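PDB 5H4R: beta-1,3-1,4-glucanase from Caldicellulosiruptor sp. F32, which probably hydrolyses mixed-linkage beta-1,3-1,4-glucans such as lichenan, as a lichenase of glycoside hydrolase family 5. Local coordinates for residues R275-F279 and A280-P284; N296-E299 and S300-I304; A329-K332 and N333-Q337. The protein carries 1 engineered substitution. All coordinates share one frame; numbering follows the deposited sequence.

Interaction 1 (R275-F279 and A280-P284); sequences RPYNF and ALQAP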
loop_
_atom_site.group_PDB
_atom_site.type_symbol
_atom_site.label_atom_id
_atom_site.label_comp_id
_atom_site.label_asym_id
_atom_site.label_seq_id
_atom_site.Cartn_x
_atom_site.Cartn_y
_atom_site.Cartn_z
ATOM N N ARG A 275 -6.417 7.570 8.759
ATOM C CA ARG A 275 -6.762 8.863 9.325
ATOM C C ARG A 275 -8.269 9.016 9.386
ATOM O O ARG A 275 -8.980 8.595 8.460
ATOM C CB ARG A 275 -6.171 9.991 8.507
ATOM C CG ARG A 275 -4.669 9.834 8.446
ATOM C CD ARG A 275 -4.002 11.071 8.122
ATOM N NE ARG A 275 -2.559 10.838 8.138
ATOM C CZ ARG A 275 -1.669 11.743 7.795
ATOM N NH1 ARG A 275 -2.067 12.949 7.406
ATOM N NH2 ARG A 275 -0.373 11.419 7.834
ATOM N N PRO A 276 -8.779 9.627 10.472
ATOM C CA PRO A 276 -8.038 10.134 11.645
ATOM C C PRO A 276 -7.450 9.003 12.466
ATOM O O PRO A 276 -8.109 8.003 12.718
ATOM C CB PRO A 276 -9.097 10.899 12.431
ATOM C CG PRO A 276 -10.389 10.251 12.054
ATOM C CD PRO A 276 -10.226 9.842 10.593
ATOM N N TYR A 277 -6.185 9.192 12.852
ATOM C CA TYR A 277 -5.415 8.136 13.505
ATOM C C TYR A 277 -6.103 7.614 14.764
ATOM O O TYR A 277 -6.164 6.394 14.984
ATOM C CB TYR A 277 -4.024 8.671 13.835
ATOM C CG TYR A 277 -3.205 7.765 14.718
ATOM C CD1 TYR A 277 -2.538 6.659 14.177
ATOM C CD2 TYR A 277 -3.100 7.996 16.072
ATOM C CE1 TYR A 277 -1.816 5.828 14.978
ATOM C CE2 TYR A 277 -2.362 7.156 16.870
ATOM C CZ TYR A 277 -1.727 6.082 16.314
ATOM O OH TYR A 277 -0.989 5.264 17.159
ATOM N N ASN A 278 -6.618 8.517 15.604
ATOM C CA ASN A 278 -7.146 8.096 16.903
ATOM C C ASN A 278 -8.348 7.168 16.747
ATOM O O ASN A 278 -8.591 6.309 17.616
ATOM C CB ASN A 278 -7.479 9.307 17.783
ATOM C CG ASN A 278 -8.529 10.257 17.187
ATOM O OD1 ASN A 278 -8.997 10.090 16.078
ATOM N ND2 ASN A 278 -8.902 11.265 17.966
ATOM N N PHE A 279 -9.095 7.297 15.644
ATOM C CA PHE A 279 -10.190 6.392 15.305
ATOM C C PHE A 279 -9.728 5.139 14.560
ATOM O O PHE A 279 -10.078 4.018 14.938
ATOM C CB PHE A 279 -11.239 7.118 14.441
ATOM C CG PHE A 279 -12.292 6.215 13.915
ATOM C CD1 PHE A 279 -13.266 5.709 14.738
ATOM C CD2 PHE A 279 -12.292 5.829 12.575
ATOM C CE1 PHE A 279 -14.219 4.844 14.258
ATOM C CE2 PHE A 279 -13.250 4.972 12.101
ATOM C CZ PHE A 279 -14.215 4.487 12.924
ATOM N N ALA A 280 -8.947 5.322 13.497
ATOM C CA ALA A 280 -8.712 4.265 12.523
ATOM C C ALA A 280 -7.649 3.260 12.946
ATOM O O ALA A 280 -7.789 2.071 12.665
ATOM C CB ALA A 280 -8.304 4.906 11.211
ATOM N N LEU A 281 -6.583 3.717 13.593
ATOM C CA LEU A 281 -5.398 2.886 13.782
ATOM C C LEU A 281 -4.949 2.790 15.233
ATOM O O LEU A 281 -4.465 1.737 15.647
ATOM C CB LEU A 281 -4.285 3.421 12.900
ATOM C CG LEU A 281 -2.926 2.735 13.006
ATOM C CD1 LEU A 281 -3.037 1.280 12.650
ATOM C CD2 LEU A 281 -1.942 3.451 12.072
ATOM N N GLN A 282 -5.105 3.852 16.028
ATOM C CA GLN A 282 -4.749 3.782 17.437
ATOM C C GLN A 282 -5.517 2.658 18.123
ATOM O O GLN A 282 -6.706 2.452 17.876
ATOM C CB GLN A 282 -5.034 5.119 18.132
ATOM C CG GLN A 282 -4.476 5.182 19.519
ATOM C CD GLN A 282 -4.500 6.593 20.086
ATOM O OE1 GLN A 282 -5.243 7.449 19.618
ATOM N NE2 GLN A 282 -3.681 6.839 21.096
ATOM N N ALA A 283 -4.820 1.910 18.984
ATOM C CA ALA A 283 -5.444 0.761 19.601
ATOM C C ALA A 283 -6.501 1.223 20.589
ATOM O O ALA A 283 -6.337 2.257 21.242
ATOM C CB ALA A 283 -4.419 -0.104 20.332
ATOM N N PRO A 284 -7.569 0.445 20.754
ATOM C CA PRO A 284 -8.682 0.916 21.580
ATOM C C PRO A 284 -8.348 1.020 23.053
ATOM O O PRO A 284 -9.023 1.771 23.763
ATOM C CB PRO A 284 -9.789 -0.111 21.301
ATOM C CG PRO A 284 -9.092 -1.317 20.746
ATOM C CD PRO A 284 -7.870 -0.827 20.065
#
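The Tyr-277 ring reaches forward to the end of its own short helix and meets two residues in different ways. CA of Gln-282 lies over one ring face, with Gln-282 CB 3.6 Å from Tyr-277 CE2. The methyl CD2 of Leu-281 sits instead at the ring edge, near its plane, 3.8 Å from Tyr-277 CE1. The ring gets there because CG of Tyr-277 is anti to the backbone N (chi1 170°). The same residue's carbonyl oxygen, Tyr-277 O, is gripped from opposite faces of its plane, by Leu-281 N at 3.0 Å and by Gln-282 N at 2.9 Å. The second bond is almost perfectly straight (178°) and spans five residues, so the helix closes with a wider turn than an alpha-helical one. The Gln-282 chain runs out extended, laying OE1 3.4 Å from Asn-278 CA, while NE2 donates to Glu-286. One step back, Ala-280 N bonds to the carbonyl of Pro-276, the N-cap, which follows a cis peptide bond. The Phe-279 ring meets those of Trp-293 and Phe-342, both at an oblique angle. This beta-alpha loop after TIM-barrel strand 267-272 brings Leu-281 into the glycan pocket, touching two glucose units of the bound cellotetraose.

Interaction 2 (N296-E299 and S300-I304); sequences NSEE and SRRDI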
loop_
_atom_site.group_PDB
_atom_site.type_symbol
_atom_site.label_atom_id
_atom_site.label_comp_id
_atom_site.label_asym_id
_atom_site.label_seq_id
_atom_site.Cartn_x
_atom_site.Cartn_y
_atom_site.Cartn_z
ATOM N N ASN A 296 -21.478 13.268 10.055
ATOM C CA ASN A 296 -22.026 14.584 10.357
ATOM C C ASN A 296 -21.123 15.398 11.269
ATOM O O ASN A 296 -21.553 16.445 11.778
ATOM C CB ASN A 296 -23.405 14.441 10.999
ATOM C CG ASN A 296 -24.392 13.701 10.104
ATOM O OD1 ASN A 296 -25.053 12.757 10.538
ATOM N ND2 ASN A 296 -24.469 14.109 8.843
ATOM N N SER A 297 -19.893 14.939 11.508
ATOM C CA SER A 297 -18.966 15.619 12.413
ATOM C C SER A 297 -17.753 16.103 11.649
ATOM O O SER A 297 -16.991 15.294 11.101
ATOM C CB SER A 297 -18.484 14.704 13.533
ATOM O OG SER A 297 -17.427 15.370 14.221
ATOM N N GLU A 298 -17.528 17.415 11.674
ATOM C CA GLU A 298 -16.314 17.917 11.062
ATOM C C GLU A 298 -15.101 17.342 11.769
ATOM O O GLU A 298 -14.043 17.188 11.150
ATOM C CB GLU A 298 -16.295 19.453 11.103
ATOM C CG GLU A 298 -14.944 20.083 10.658
ATOM C CD GLU A 298 -14.546 19.753 9.234
ATOM O OE1 GLU A 298 -15.375 19.247 8.459
ATOM O OE2 GLU A 298 -13.379 20.002 8.858
ATOM N N GLU A 299 -15.208 17.068 13.078
ATOM C CA GLU A 299 -14.025 16.518 13.751
ATOM C C GLU A 299 -13.637 15.147 13.191
ATOM O O GLU A 299 -12.445 14.825 13.098
ATOM C CB GLU A 299 -14.269 16.487 15.260
ATOM C CG GLU A 299 -13.939 17.819 15.902
ATOM C CD GLU A 299 -12.450 18.116 15.851
ATOM O OE1 GLU A 299 -11.672 17.261 16.308
ATOM O OE2 GLU A 299 -12.053 19.181 15.348
ATOM N N SER A 300 -14.616 14.341 12.786
ATOM C CA SER A 300 -14.328 13.045 12.192
ATOM C C SER A 300 -13.762 13.197 10.783
ATOM O O SER A 300 -12.867 12.449 10.381
ATOM C CB SER A 300 -15.601 12.201 12.166
ATOM O OG SER A 300 -16.062 11.896 13.469
ATOM N N ARG A 301 -14.259 14.172 10.036
ATOM C CA ARG A 301 -13.915 14.314 8.622
ATOM C C ARG A 301 -12.594 15.058 8.390
ATOM O O ARG A 301 -11.945 14.847 7.362
ATOM C CB ARG A 301 -15.058 15.039 7.905
ATOM C CG ARG A 301 -16.362 14.241 7.939
ATOM C CD ARG A 301 -17.612 15.099 7.746
ATOM N NE ARG A 301 -17.574 15.818 6.475
ATOM C CZ ARG A 301 -18.562 15.850 5.575
ATOM N NH1 ARG A 301 -19.698 15.212 5.780
ATOM N NH2 ARG A 301 -18.423 16.561 4.458
ATOM N N ARG A 302 -12.195 15.938 9.312
ATOM C CA ARG A 302 -11.148 16.929 9.052
ATOM C C ARG A 302 -9.856 16.326 8.489
ATOM O O ARG A 302 -9.295 16.839 7.510
ATOM C CB ARG A 302 -10.841 17.676 10.353
ATOM C CG ARG A 302 -9.933 18.857 10.152
ATOM C CD ARG A 302 -9.388 19.368 11.522
ATOM N NE ARG A 302 -8.271 18.529 11.948
ATOM C CZ ARG A 302 -7.331 18.892 12.805
ATOM N NH1 ARG A 302 -7.365 20.083 13.379
ATOM N NH2 ARG A 302 -6.345 18.047 13.079
ATOM N N ASP A 303 -9.308 15.310 9.160
ATOM C CA ASP A 303 -7.980 14.826 8.778
ATOM C C ASP A 303 -7.991 14.096 7.433
ATOM O O ASP A 303 -6.958 14.061 6.756
ATOM C CB ASP A 303 -7.424 13.887 9.852
ATOM C CG ASP A 303 -7.036 14.597 11.142
ATOM O OD1 ASP A 303 -7.079 15.845 11.206
ATOM O OD2 ASP A 303 -6.632 13.881 12.097
ATOM N N ILE A 304 -9.129 13.514 7.046
ATOM C CA ILE A 304 -9.290 12.892 5.728
ATOM C C ILE A 304 -9.255 13.958 4.655
ATOM O O ILE A 304 -8.453 13.897 3.715
ATOM C CB ILE A 304 -10.606 12.095 5.687
ATOM C CG1 ILE A 304 -10.539 10.938 6.683
ATOM C CG2 ILE A 304 -10.935 11.604 4.269
ATOM C CD1 ILE A 304 -11.810 10.257 6.945
HETATM O O HOH W 1 -15.698 17.865 5.923
HETATM O O HOH W 2 -10.305 13.930 11.401
HETATM O O HOH W 3 -9.663 15.816 13.548
#
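Ser-297 and Ser-300 open helix 298-316 with a capping bond: Ser-300 N donates, weakly, to Ser-297 OG at 3.3 Å. A chi1 of 170° puts the Ser-297 hydroxyl beside its own carbonyl carbon, where it faces the first turn. The hydroxyl of Ser-300 turns to another partner, the backbone N of Ser-294.

Among main-chain bonds, Arg-301 N meets Ser-297 O at 3.1 Å, in the carbonyl plane, and Arg-302 N meets Glu-298 O at 2.9 Å. The next turn is kinked, since neither the N of Asp-303 nor that of Ile-304 makes the alpha-helical bond to the turn before. A water fills the place at Asp-303, accepting from Asp-303 N at 2.8 Å and lying close to Glu-299 O.

Van der Waals contacts follow from the way the long side chains lie. The aliphatic part of Arg-301 passes by the cap carbonyl, with CD 3.4 Å from Ser-297 O. Glu-298 bends at chi2 and crosses Arg-302 at about a right angle, OE2 being 3.8 Å from Arg-302 CB.

Charges are linked in two ways. A water at the edge of the Arg-301 guanidinium, in its plane, accepts from NE at 2.8 Å and donates to Glu-298 OE1, while NH1 donates to Val-295 O. Arg-302 pairs directly with its neighbour: NE and NH2 approach Asp-303 OD1 side-on, NH2 at 3.0 Å, with the oxygen only 3° out of the guanidinium plane.

In the fold, these are the first two turns of helix 298-316, largely at the surface, following the loop after helix 277-280. The inner side meets helix 336-352, where Arg-301 and Ile-304 pack on Tyr-345, and Ile-304 also rests on Pro-276.

Interaction 3 (A329-K332 and N333-Q337); sequences ARDK and NGNLQ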
loop_
_atom_site.group_PDB
_atom_site.type_symbol
_atom_site.label_atom_id
_atom_site.label_comp_id
_atom_site.label_asym_id
_atom_site.label_seq_id
_atom_site.Cartn_x
_atom_site.Cartn_y
_atom_site.Cartn_z
ATOM N N ALA A 329 -9.969 1.015 9.047
ATOM C CA ALA A 329 -10.319 1.307 10.437
ATOM C C ALA A 329 -10.437 -0.024 11.156
ATOM O O ALA A 329 -11.165 -0.912 10.705
ATOM C CB ALA A 329 -11.618 2.101 10.526
ATOM N N ARG A 330 -9.682 -0.169 12.232
ATOM C CA ARG A 330 -9.683 -1.404 12.997
ATOM C C ARG A 330 -10.939 -1.486 13.850
ATOM O O ARG A 330 -11.466 -0.478 14.314
ATOM C CB ARG A 330 -8.433 -1.489 13.870
ATOM C CG ARG A 330 -8.360 -0.439 14.956
ATOM C CD ARG A 330 -6.957 -0.341 15.579
ATOM N NE ARG A 330 -6.622 -1.512 16.396
ATOM C CZ ARG A 330 -5.431 -1.700 16.963
ATOM N NH1 ARG A 330 -4.453 -0.813 16.773
ATOM N NH2 ARG A 330 -5.199 -2.768 17.722
ATOM N N ASP A 331 -11.417 -2.708 14.056
ATOM C CA ASP A 331 -12.567 -2.887 14.923
ATOM C C ASP A 331 -12.229 -2.465 16.346
ATOM O O ASP A 331 -11.179 -2.812 16.883
ATOM C CB ASP A 331 -13.035 -4.337 14.896
ATOM C CG ASP A 331 -14.157 -4.605 15.875
ATOM O OD1 ASP A 331 -15.180 -3.899 15.847
ATOM O OD2 ASP A 331 -13.989 -5.513 16.699
ATOM N N LYS A 332 -13.142 -1.712 16.961
ATOM C CA LYS A 332 -13.022 -1.295 18.362
ATOM C C LYS A 332 -14.314 -1.674 19.049
ATOM O O LYS A 332 -15.270 -0.902 19.091
ATOM C CB LYS A 332 -12.729 0.188 18.505
ATOM C CG LYS A 332 -11.406 0.513 17.859
ATOM C CD LYS A 332 -11.005 1.987 18.006
ATOM C CE LYS A 332 -9.586 2.180 17.581
ATOM N NZ LYS A 332 -9.131 3.579 17.772
ATOM N N ASN A 333 -14.336 -2.882 19.574
ATOM C CA ASN A 333 -15.460 -3.350 20.375
ATOM C C ASN A 333 -16.782 -3.213 19.632
ATOM O O ASN A 333 -17.801 -2.831 20.211
ATOM C CB ASN A 333 -15.515 -2.606 21.690
ATOM C CG ASN A 333 -14.200 -2.688 22.453
ATOM O OD1 ASN A 333 -13.534 -1.675 22.649
ATOM N ND2 ASN A 333 -13.824 -3.887 22.880
ATOM N N GLY A 334 -16.780 -3.532 18.345
ATOM C CA GLY A 334 -18.035 -3.633 17.617
ATOM C C GLY A 334 -18.588 -2.350 17.044
ATOM O O GLY A 334 -19.819 -2.217 16.904
ATOM N N ASN A 335 -17.718 -1.423 16.651
ATOM C CA ASN A 335 -18.113 -0.085 16.211
ATOM C C ASN A 335 -18.423 -0.061 14.714
ATOM O O ASN A 335 -17.885 0.732 13.947
ATOM C CB ASN A 335 -17.017 0.927 16.578
ATOM C CG ASN A 335 -15.695 0.671 15.891
ATOM O OD1 ASN A 335 -15.365 -0.450 15.496
ATOM N ND2 ASN A 335 -14.897 1.739 15.771
ATOM N N LEU A 336 -19.371 -0.921 14.321
ATOM C CA LEU A 336 -19.606 -1.162 12.904
ATOM C C LEU A 336 -20.155 0.080 12.215
ATOM O O LEU A 336 -19.684 0.459 11.142
ATOM C CB LEU A 336 -20.564 -2.331 12.720
ATOM C CG LEU A 336 -20.917 -2.672 11.276
ATOM C CD1 LEU A 336 -19.661 -3.036 10.481
ATOM C CD2 LEU A 336 -21.936 -3.818 11.249
ATOM N N GLN A 337 -21.185 0.702 12.796
ATOM C CA GLN A 337 -21.795 1.851 12.134
ATOM C C GLN A 337 -20.760 2.938 11.872
ATOM O O GLN A 337 -20.740 3.547 10.788
ATOM C CB GLN A 337 -22.945 2.394 12.981
ATOM C CG GLN A 337 -23.607 3.594 12.358
ATOM C CD GLN A 337 -24.296 3.256 11.044
ATOM O OE1 GLN A 337 -24.976 2.216 10.920
ATOM N NE2 GLN A 337 -24.159 4.147 10.064
HETATM O O HOH W 4 -12.229 2.030 14.466
HETATM O O HOH W 5 -11.767 -4.442 19.893
#
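Asp-331 and Asn-335 point their side-chain oxygens back at the backbone of the turn that joins barrel strand 322-327 to helix 336-352, a beta-alpha loop of the TIM barrel. With chi1 at 175° the carboxylate of Asp-331 swings away from its own N, and OD1 accepts from Gly-334 N at 3.0 Å; the N-H comes in on the syn side, somewhat out of the carboxylate plane. Asn-335 is the N-cap residue and centre of an inverse gamma turn, yet its side chain does not cap the helix. It folds back instead, and Lys-332 N donates to Asn-335 OD1 at 2.9 Å, nearly straight (167°) but from above the amide carbonyl plane. Gly-334 takes backbone angles at which a side chain would collide with the carbonyl oxygen of Asn-333. Without the carboxylate, as with an alanine at Asp-331, Gly-334 N would probably lose this acceptor and the turn flex more freely, a long, weak ion pair to Arg-339 going too. The extended Lys-332 chain carries NZ off to Gln-282 O and other oxygens. On the other branch of Asn-335, ND2 donates to Ser-291 O and to a water 3.0 Å away, which lies 2.6 Å from Arg-330 O.

Interactions 1 and 3, centred about 11 Å apart, join two successive beta-alpha loops of the barrel: Ala-280 O lies 3.0 Å from Arg-330 N, and Leu-281 O 2.8 Å from Arg-330 NH1, both probable hydrogen bonds. The side chain of Leu-281 comes within about 4 Å of a bound glucose unit, whereas that of Arg-330 stays about 7 Å off, consistent with a second-shell role, since it bonds to Leu-281 O. Strand 322-327, which leads to residues 329-337, carries Glu-326 of the same pocket. Interaction 2 lies outward of interaction 1, touching it where Arg-275 O is 3.3 Å from Ile-304 CG1. It does not reach interaction 3, their nearest atoms being about 9 Å apart.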